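Local coordinates for protein putative oxidoreductase with NAD(P)-binding Rossmann-fold domain (Clostridium difficile, PDB 3UUW) that is a putative oxidoreductase of the Gfo/Idh/MocA family, probably binding NAD(P) in its Rossmann-fold domain, at residues C129-V143 against S231-L244. Numbering follows the deposited sequence.
Sequences CPMYKEIKNNATEIV and SKGKIQRVKNLNVL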
ATOM      1  N   CYS A 129       5.604   1.927 -22.978  1.00 14.57           N
ATOM      2  CA  CYS A 129       5.445   2.281 -21.577  1.00 14.95           C
ATOM      3  C   CYS A 129       6.710   1.788 -20.851  1.00 15.54           C
ATOM      4  O   CYS A 129       7.005   0.612 -20.848  1.00 14.48           O
ATOM      5  CB  CYS A 129       4.164   1.653 -21.028  1.00 14.64           C
ATOM      6  SG  CYS A 129       4.016   1.709 -19.232  1.00 15.89           S
ATOM      7  N   PRO A 130       7.450   2.694 -20.221  1.00 15.77           N
ATOM      8  CA  PRO A 130       8.724   2.256 -19.635  1.00 16.72           C
ATOM      9  C   PRO A 130       8.585   1.103 -18.629  1.00 15.60           C
ATOM     10  O   PRO A 130       9.380   0.172 -18.685  1.00 16.92           O
ATOM     11  CB  PRO A 130       9.247   3.521 -18.966  1.00 17.58           C
ATOM     12  CG  PRO A 130       8.736   4.607 -19.866  1.00 17.71           C
ATOM     13  CD  PRO A 130       7.352   4.169 -20.245  1.00 16.90           C
ATOM     14  N   MET A 131       7.561   1.115 -17.787  1.00 14.77           N
ATOM     15  CA  MET A 131       7.460   0.056 -16.758  1.00 14.79           C
ATOM     16  C   MET A 131       6.989  -1.252 -17.365  1.00 14.73           C
ATOM     17  O   MET A 131       7.397  -2.317 -16.918  1.00 14.77           O
ATOM     18  CB  MET A 131       6.609   0.498 -15.586  1.00 16.11           C
ATOM     19  CG  MET A 131       7.320   1.521 -14.702  1.00 18.95           C
ATOM     20  SD  MET A 131       6.238   2.073 -13.386  1.00 17.38           S
ATOM     21  CE  MET A 131       7.434   2.863 -12.278  1.00 18.54           C
ATOM     22  N   TYR A 132       6.180  -1.182 -18.416  1.00 13.24           N
ATOM     23  CA  TYR A 132       5.777  -2.404 -19.112  1.00 13.77           C
ATOM     24  C   TYR A 132       6.985  -3.043 -19.799  1.00 13.99           C
ATOM     25  O   TYR A 132       7.139  -4.270 -19.797  1.00 15.25           O
ATOM     26  CB  TYR A 132       4.710  -2.143 -20.158  1.00 13.55           C
ATOM     27  CG  TYR A 132       3.281  -1.908 -19.649  1.00 13.83           C
ATOM     28  CD1 TYR A 132       2.954  -1.966 -18.307  1.00 15.85           C
ATOM     29  CD2 TYR A 132       2.239  -1.725 -20.554  1.00 13.65           C
ATOM     30  CE1 TYR A 132       1.639  -1.805 -17.872  1.00 16.34           C
ATOM     31  CE2 TYR A 132       0.930  -1.551 -20.125  1.00 15.42           C
ATOM     32  CZ  TYR A 132       0.633  -1.596 -18.783  1.00 16.52           C
ATOM     33  OH  TYR A 132      -0.672  -1.442 -18.373  1.00 18.23           O
ATOM     34  N   LYS A 133       7.820  -2.214 -20.415  1.00 14.30           N
ATOM     35  CA  LYS A 133       9.034  -2.729 -21.023  1.00 14.95           C
ATOM     36  C   LYS A 133       9.931  -3.384 -19.967  1.00 15.51           C
ATOM     37  O   LYS A 133      10.572  -4.422 -20.236  1.00 18.24           O
ATOM     38  CB  LYS A 133       9.788  -1.648 -21.797  1.00 16.67           C
ATOM     39  CG  LYS A 133       9.082  -1.258 -23.084  1.00 16.38           C
ATOM     40  CD  LYS A 133       9.805  -0.177 -23.921  1.00 20.27           C
ATOM     41  CE  LYS A 133      11.279  -0.473 -24.182  1.00 27.87           C
ATOM     42  NZ  LYS A 133      11.462  -1.693 -25.015  1.00 35.04           N
ATOM     43  N   GLU A 134      10.041  -2.757 -18.807  1.00 15.94           N
ATOM     44  CA  GLU A 134      10.886  -3.302 -17.744  1.00 17.02           C
ATOM     45  C   GLU A 134      10.417  -4.682 -17.311  1.00 16.81           C
ATOM     46  O   GLU A 134      11.222  -5.611 -17.254  1.00 16.86           O
ATOM     47  CB  GLU A 134      10.962  -2.360 -16.563  1.00 18.47           C
ATOM     48  CG  GLU A 134      11.936  -2.827 -15.499  1.00 22.03           C
ATOM     49  CD  GLU A 134      12.307  -1.748 -14.502  1.00 31.43           C
ATOM     50  OE1 GLU A 134      11.765  -0.627 -14.584  1.00 32.87           O
ATOM     51  OE2 GLU A 134      13.148  -2.040 -13.625  1.00 40.25           O
ATOM     52  N   ILE A 135       9.127  -4.856 -17.050  1.00 16.09           N
ATOM     53  CA  ILE A 135       8.665  -6.154 -16.565  1.00 16.04           C
ATOM     54  C   ILE A 135       8.758  -7.190 -17.664  1.00 17.47           C
ATOM     55  O   ILE A 135       9.084  -8.330 -17.392  1.00 17.98           O
ATOM     56  CB  ILE A 135       7.251  -6.120 -15.878  1.00 16.11           C
ATOM     57  CG1 ILE A 135       6.138  -5.704 -16.841  1.00 16.59           C
ATOM     58  CG2 ILE A 135       7.289  -5.187 -14.660  1.00 15.31           C
ATOM     59  CD1 ILE A 135       4.694  -5.926 -16.257  1.00 17.45           C
ATOM     60  N   LYS A 136       8.547  -6.779 -18.920  1.00 15.91           N
ATOM     61  CA  LYS A 136       8.669  -7.707 -20.034  1.00 17.18           C
ATOM     62  C   LYS A 136      10.111  -8.182 -20.143  1.00 18.10           C
ATOM     63  O   LYS A 136      10.375  -9.373 -20.321  1.00 19.03           O
ATOM     64  CB  LYS A 136       8.273  -7.040 -21.342  1.00 16.74           C
ATOM     65  CG  LYS A 136       8.327  -7.941 -22.575  1.00 19.30           C
ATOM     66  CD  LYS A 136       7.969  -7.130 -23.828  1.00 21.66           C
ATOM     67  CE  LYS A 136       7.972  -7.961 -25.096  1.00 23.06           C
ATOM     68  NZ  LYS A 136       9.371  -8.278 -25.511  1.00 28.85           N
ATOM     69  N   ASN A 137      11.036  -7.245 -20.035  1.00 17.68           N
ATOM     70  CA  ASN A 137      12.471  -7.561 -20.176  1.00 19.85           C
ATOM     71  C   ASN A 137      12.989  -8.448 -19.033  1.00 21.03           C
ATOM     72  O   ASN A 137      13.895  -9.268 -19.239  1.00 23.35           O
ATOM     73  CB  ASN A 137      13.297  -6.275 -20.223  1.00 20.25           C
ATOM     74  CG  ASN A 137      13.154  -5.509 -21.525  1.00 27.04           C
ATOM     75  OD1 ASN A 137      12.742  -6.054 -22.552  1.00 33.05           O
ATOM     76  ND2 ASN A 137      13.554  -4.231 -21.498  1.00 34.19           N
ATOM     77  N   ASN A 138      12.391  -8.323 -17.847  1.00 20.65           N
ATOM     78  CA  ASN A 138      12.873  -9.035 -16.656  1.00 22.59           C
ATOM     79  C   ASN A 138      12.138 -10.338 -16.328  1.00 23.16           C
ATOM     80  O   ASN A 138      12.509 -11.041 -15.377  1.00 25.16           O
ATOM     81  CB  ASN A 138      12.853  -8.094 -15.446  1.00 22.21           C
ATOM     82  CG  ASN A 138      13.858  -6.993 -15.556  1.00 24.28           C
ATOM     83  OD1 ASN A 138      14.886  -7.141 -16.225  1.00 30.24           O
ATOM     84  ND2 ASN A 138      13.603  -5.882 -14.884  1.00 24.48           N
ATOM     85  N   ALA A 139      11.130 -10.669 -17.127  1.00 22.77           N
ATOM     86  CA  ALA A 139      10.319 -11.869 -16.903  1.00 23.79           C
ATOM     87  C   ALA A 139      10.924 -13.028 -17.653  1.00 26.14           C
ATOM     88  O   ALA A 139      11.211 -12.921 -18.854  1.00 27.97           O
ATOM     89  CB  ALA A 139       8.900 -11.639 -17.375  1.00 22.28           C
ATOM     90  N   THR A 140      11.147 -14.125 -16.943  1.00 25.39           N
ATOM     91  CA  THR A 140      11.636 -15.350 -17.568  1.00 25.54           C
ATOM     92  C   THR A 140      10.847 -16.522 -16.991  1.00 24.18           C
ATOM     93  O   THR A 140      10.464 -16.508 -15.825  1.00 24.14           O
ATOM     94  CB  THR A 140      13.134 -15.551 -17.346  1.00 28.45           C
ATOM     95  OG1 THR A 140      13.390 -15.677 -15.948  1.00 32.07           O
ATOM     96  CG2 THR A 140      13.933 -14.364 -17.904  1.00 29.10           C
ATOM     97  N   GLU A 141      10.575 -17.527 -17.817  1.00 22.82           N
ATOM     98  CA  GLU A 141       9.824 -18.702 -17.369  1.00 21.86           C
ATOM     99  C   GLU A 141       8.433 -18.297 -16.842  1.00 20.58           C
ATOM    100  O   GLU A 141       8.019 -18.639 -15.730  1.00 21.05           O
ATOM    101  CB  GLU A 141      10.641 -19.518 -16.363  1.00 24.08           C
ATOM    102  CG  GLU A 141      12.041 -19.851 -16.905  1.00 26.89           C
ATOM    103  CD  GLU A 141      12.875 -20.678 -15.949  1.00 33.83           C
ATOM    104  OE1 GLU A 141      12.431 -21.773 -15.575  1.00 35.08           O
ATOM    105  OE2 GLU A 141      13.985 -20.237 -15.593  1.00 40.18           O
ATOM    106  N   ILE A 142       7.734 -17.540 -17.671  1.00 18.44           N
ATOM    107  CA  ILE A 142       6.392 -17.091 -17.380  1.00 17.74           C
ATOM    108  C   ILE A 142       5.410 -18.249 -17.311  1.00 17.90           C
ATOM    109  O   ILE A 142       5.429 -19.128 -18.171  1.00 18.33           O
ATOM    110  CB  ILE A 142       5.917 -16.073 -18.463  1.00 17.50           C
ATOM    111  CG1 ILE A 142       6.804 -14.818 -18.437  1.00 20.06           C
ATOM    112  CG2 ILE A 142       4.440 -15.682 -18.287  1.00 17.37           C
ATOM    113  CD1 ILE A 142       6.544 -13.862 -19.591  1.00 21.39           C
ATOM    114  N   VAL A 143       4.540 -18.246 -16.304  1.00 17.20           N
ATOM    115  CA  VAL A 143       3.487 -19.228 -16.221  1.00 17.29           C
ATOM    116  C   VAL A 143       2.074 -18.647 -16.490  1.00 17.11           C
ATOM    117  O   VAL A 143       1.154 -19.403 -16.826  1.00 18.14           O
ATOM    118  CB  VAL A 143       3.513 -19.988 -14.864  1.00 18.27           C
ATOM    119  CG1 VAL A 143       4.859 -20.781 -14.689  1.00 21.03           C
ATOM    120  CG2 VAL A 143       3.249 -19.004 -13.691  1.00 18.32           C
ATOM    121  N   SER A 231       5.834 -15.498 -12.913  1.00 15.42           N
ATOM    122  CA  SER A 231       6.965 -16.245 -13.475  1.00 16.08           C
ATOM    123  C   SER A 231       7.689 -17.017 -12.382  1.00 17.16           C
ATOM    124  O   SER A 231       7.384 -16.876 -11.208  1.00 15.48           O
ATOM    125  CB  SER A 231       7.905 -15.315 -14.212  1.00 16.42           C
ATOM    126  OG  SER A 231       8.495 -14.391 -13.325  1.00 16.29           O
ATOM    127  N   LYS A 232       8.637 -17.854 -12.773  1.00 18.04           N
ATOM    128  CA  LYS A 232       9.349 -18.649 -11.793  1.00 18.39           C
ATOM    129  C   LYS A 232       9.952 -17.755 -10.710  1.00 17.79           C
ATOM    130  O   LYS A 232      10.795 -16.895 -10.994  1.00 19.90           O
ATOM    131  CB  LYS A 232      10.443 -19.470 -12.463  1.00 20.69           C
ATOM    132  CG  LYS A 232      11.249 -20.284 -11.468  1.00 24.61           C
ATOM    133  CD  LYS A 232      12.356 -21.054 -12.151  1.00 32.11           C
ATOM    134  CE  LYS A 232      11.912 -22.433 -12.528  1.00 38.08           C
ATOM    135  NZ  LYS A 232      11.860 -23.294 -11.314  1.00 41.55           N
ATOM    136  N   GLY A 233       9.494 -17.944  -9.485  1.00 18.05           N
ATOM    137  CA  GLY A 233      10.000 -17.212  -8.326  1.00 17.52           C
ATOM    138  C   GLY A 233       9.630 -15.754  -8.227  1.00 16.99           C
ATOM    139  O   GLY A 233      10.169 -15.039  -7.401  1.00 17.94           O
ATOM    140  N   LYS A 234       8.661 -15.297  -9.006  1.00 17.19           N
ATOM    141  CA  LYS A 234       8.414 -13.876  -9.081  1.00 17.15           C
ATOM    142  C   LYS A 234       7.006 -13.512  -9.523  1.00 16.92           C
ATOM    143  O   LYS A 234       6.394 -14.210 -10.338  1.00 16.39           O
ATOM    144  CB  LYS A 234       9.408 -13.285 -10.100  1.00 18.46           C
ATOM    145  CG  LYS A 234       9.529 -11.816 -10.098  1.00 21.56           C
ATOM    146  CD  LYS A 234      10.410 -11.304 -11.255  1.00 24.29           C
ATOM    147  CE  LYS A 234      11.748 -11.956 -11.349  1.00 30.78           C
ATOM    148  NZ  LYS A 234      12.513 -11.273 -12.448  1.00 28.45           N
ATOM    149  N   ILE A 235       6.482 -12.429  -8.962  1.00 15.37           N
ATOM    150  CA  ILE A 235       5.281 -11.790  -9.508  1.00 15.04           C
ATOM    151  C   ILE A 235       5.715 -10.362  -9.826  1.00 16.02           C
ATOM    152  O   ILE A 235       6.392  -9.720  -9.011  1.00 16.40           O
ATOM    153  CB  ILE A 235       4.100 -11.724  -8.556  1.00 16.48           C
ATOM    154  CG1 ILE A 235       3.700 -13.126  -8.063  1.00 17.63           C
ATOM    155  CG2 ILE A 235       2.932 -11.070  -9.259  1.00 16.26           C
ATOM    156  CD1 ILE A 235       2.574 -13.142  -7.022  1.00 18.40           C
ATOM    157  N   GLN A 236       5.385  -9.887 -11.020  1.00 14.55           N
ATOM    158  CA  GLN A 236       5.615  -8.485 -11.365  1.00 14.73           C
ATOM    159  C   GLN A 236       4.266  -7.856 -11.710  1.00 15.08           C
ATOM    160  O   GLN A 236       3.457  -8.460 -12.408  1.00 16.26           O
ATOM    161  CB  GLN A 236       6.521  -8.323 -12.574  1.00 14.88           C
ATOM    162  CG  GLN A 236       7.933  -8.912 -12.474  1.00 16.67           C
ATOM    163  CD  GLN A 236       8.536  -9.238 -13.856  1.00 20.41           C
ATOM    164  OE1 GLN A 236       8.158 -10.211 -14.491  1.00 28.00           O
ATOM    165  NE2 GLN A 236       9.483  -8.445 -14.281  1.00 29.75           N
ATOM    166  N   ARG A 237       4.031  -6.635 -11.258  1.00 14.65           N
ATOM    167  CA  ARG A 237       2.816  -5.935 -11.637  1.00 16.80           C
ATOM    168  C   ARG A 237       3.132  -4.493 -11.954  1.00 16.96           C
ATOM    169  O   ARG A 237       3.984  -3.869 -11.295  1.00 19.77           O
ATOM    170  CB  ARG A 237       1.759  -5.902 -10.533  1.00 18.77           C
ATOM    171  CG  ARG A 237       1.588  -7.125  -9.712  1.00 23.51           C
ATOM    172  CD  ARG A 237       0.325  -6.968  -8.839  1.00 23.89           C
ATOM    173  NE  ARG A 237       0.171  -8.193  -8.106  1.00 24.82           N
ATOM    174  CZ  ARG A 237       0.837  -8.479  -7.000  1.00 22.59           C
ATOM    175  NH1 ARG A 237       1.661  -7.584  -6.446  1.00 22.35           N
ATOM    176  NH2 ARG A 237       0.653  -9.644  -6.432  1.00 25.94           N
ATOM    177  N   VAL A 238       2.424  -3.951 -12.930  1.00 14.79           N
ATOM    178  CA  VAL A 238       2.499  -2.520 -13.189  1.00 13.76           C
ATOM    179  C   VAL A 238       1.066  -2.012 -13.109  1.00 13.47           C
ATOM    180  O   VAL A 238       0.191  -2.528 -13.797  1.00 15.80           O
ATOM    181  CB  VAL A 238       3.140  -2.159 -14.535  1.00 14.20           C
ATOM    182  CG1 VAL A 238       3.063  -0.653 -14.772  1.00 13.60           C
ATOM    183  CG2 VAL A 238       4.575  -2.586 -14.552  1.00 14.83           C
ATOM    184  N   LYS A 239       0.832  -1.030 -12.243  1.00 14.37           N
ATOM    185  CA  LYS A 239      -0.479  -0.476 -12.021  1.00 14.96           C
ATOM    186  C   LYS A 239      -0.558   0.931 -12.580  1.00 17.65           C
ATOM    187  O   LYS A 239       0.312   1.768 -12.311  1.00 16.35           O
ATOM    188  CB  LYS A 239      -0.793  -0.428 -10.518  1.00 17.60           C
ATOM    189  CG  LYS A 239      -0.856  -1.786  -9.868  1.00 19.72           C
ATOM    190  CD  LYS A 239      -1.164  -1.636  -8.365  1.00 22.68           C
ATOM    191  CE  LYS A 239      -1.329  -2.983  -7.678  1.00 27.31           C
ATOM    192  NZ  LYS A 239      -1.603  -2.779  -6.231  1.00 30.09           N
ATOM    193  N   ASN A 240      -1.609   1.176 -13.345  1.00 17.14           N
ATOM    194  CA  ASN A 240      -1.874   2.492 -13.962  1.00 17.73           C
ATOM    195  C   ASN A 240      -0.673   3.058 -14.725  1.00 16.90           C
ATOM    196  O   ASN A 240      -0.445   4.289 -14.761  1.00 17.14           O
ATOM    197  CB  ASN A 240      -2.370   3.478 -12.895  1.00 18.15           C
ATOM    198  CG  ASN A 240      -3.697   3.057 -12.292  1.00 20.72           C
ATOM    199  OD1 ASN A 240      -4.505   2.397 -12.940  1.00 22.28           O
ATOM    200  ND2 ASN A 240      -3.958   3.507 -11.083  1.00 28.33           N
ATOM    201  N   LEU A 241       0.090   2.144 -15.319  1.00 16.98           N
ATOM    202  CA  LEU A 241       1.288   2.440 -16.116  1.00 17.63           C
ATOM    203  C   LEU A 241       2.416   3.117 -15.365  1.00 19.05           C
ATOM    204  O   LEU A 241       3.445   3.463 -15.987  1.00 20.46           O
ATOM    205  CB  LEU A 241       0.932   3.268 -17.372  1.00 17.19           C
ATOM    206  CG  LEU A 241      -0.032   2.628 -18.354  1.00 20.59           C
ATOM    207  CD1 LEU A 241      -1.433   2.759 -17.895  1.00 25.79           C
ATOM    208  CD2 LEU A 241       0.117   3.260 -19.772  1.00 25.11           C
ATOM    209  N   ASN A 242       2.293   3.297 -14.045  1.00 17.00           N
ATOM    210  CA  ASN A 242       3.260   4.135 -13.365  1.00 17.87           C
ATOM    211  C   ASN A 242       3.741   3.732 -11.981  1.00 16.87           C
ATOM    212  O   ASN A 242       4.504   4.470 -11.339  1.00 18.01           O
ATOM    213  CB  ASN A 242       2.793   5.595 -13.387  1.00 18.60           C
ATOM    214  CG  ASN A 242       1.602   5.846 -12.492  1.00 20.85           C
ATOM    215  OD1 ASN A 242       1.165   4.964 -11.760  1.00 21.27           O
ATOM    216  ND2 ASN A 242       1.079   7.078 -12.527  1.00 23.00           N
ATOM    217  N   VAL A 243       3.302   2.559 -11.521  1.00 16.14           N
ATOM    218  CA  VAL A 243       3.815   1.972 -10.293  1.00 17.29           C
ATOM    219  C   VAL A 243       4.194   0.527 -10.592  1.00 17.20           C
ATOM    220  O   VAL A 243       3.420  -0.182 -11.211  1.00 18.13           O
ATOM    221  CB  VAL A 243       2.792   2.022  -9.167  1.00 17.80           C
ATOM    222  CG1 VAL A 243       3.326   1.249  -7.937  1.00 21.82           C
ATOM    223  CG2 VAL A 243       2.502   3.487  -8.800  1.00 21.17           C
ATOM    224  N   LEU A 244       5.411   0.141 -10.222  1.00 16.34           N
ATOM    225  CA  LEU A 244       5.907  -1.203 -10.488  1.00 17.08           C
ATOM    226  C   LEU A 244       6.099  -1.964  -9.166  1.00 18.01           C
ATOM    227  O   LEU A 244       6.769  -1.471  -8.246  1.00 19.35           O
ATOM    228  CB  LEU A 244       7.196  -1.136 -11.291  1.00 17.13           C
ATOM    229  CG  LEU A 244       7.754  -2.429 -11.910  1.00 23.53           C
ATOM    230  CD1 LEU A 244       8.622  -2.122 -13.120  1.00 24.35           C
ATOM    231  CD2 LEU A 244       8.513  -3.204 -10.884  1.00 25.01           C
TER
HETATM  232  O   HOH W   1       5.896   3.645 -16.966  1.00 16.74           O
HETATM  233  O   HOH W   2      -0.725  -0.625 -15.739  1.00 15.94           O
HETATM  234  O   HOH W   3      10.878  -6.052 -13.169  1.00 17.63           O
HETATM  235  O   HOH W   4      11.030 -13.774 -13.944  1.00 31.21           O
HETATM  236  O   HOH W   5      11.860 -16.449 -13.491  1.00 34.67           O
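Met131, Ile135 and Val238 form the tight heart of a helix laid on a sheet: helix 130-138 runs nearly antiparallel to strand 234-239, at 169° and 8.7 Å between axes. One methyl of Val238, CG1, sits against Tyr132 CE1 at 3.6 Å, while the other, CG2, reaches Ile135 CD1. Ile135 turns its CG2 branch to Leu244 CD1, 3.7 Å away, and the two chains run past one another, oppositely directed. The extended Met131 chain carries SD to the backbone of the classic beta bulge in which Asn242 and Val243 share Lys239 as partner; SD lies 3.3 Å from Asn242 C. Cys129, at the helix N-cap, points SG onto one face of the Tyr132 ring, and the same sulfur meets Leu241 CB. Water 2 ties Tyr132 OH to Val238 O and Leu241 N; the hydroxyl also bonds Glu225.

Toward the helix C-terminus, apolar packing gives way to polar contacts with the carbonyls there. Gln236 NE2 donates a weak, bent bond to Ile135 O (3.1 Å, 129° at the hydrogen) and an ordinary hydrogen bond to water 3, which Asn138 ND2 shares, while its OE1 rests against Ala139 CB. A kink in the outer chain of Lys234 (chi3 -52°) brings NZ to 2.9 Å from Asn138 O. The exposed end is looser: Glu141 and Lys232 run alongside one another, but OE1 and NZ stay 4.6 Å apart, and NZ instead forms a salt bridge with Asp219 of the second subunit. Nearby, the backbone N of Lys232 donates to Glu141 O beside the antiparallel non-hydrogen-bonded pair of Ile142 and Ser231.

The helix thus covers part of one face of the mixed sheet, over strands 224-231, 234-239 and 243-248, with Tyr132 and Ile135 also touching Val227 and helix 160-179 flanking it through Trp177 and Leu178.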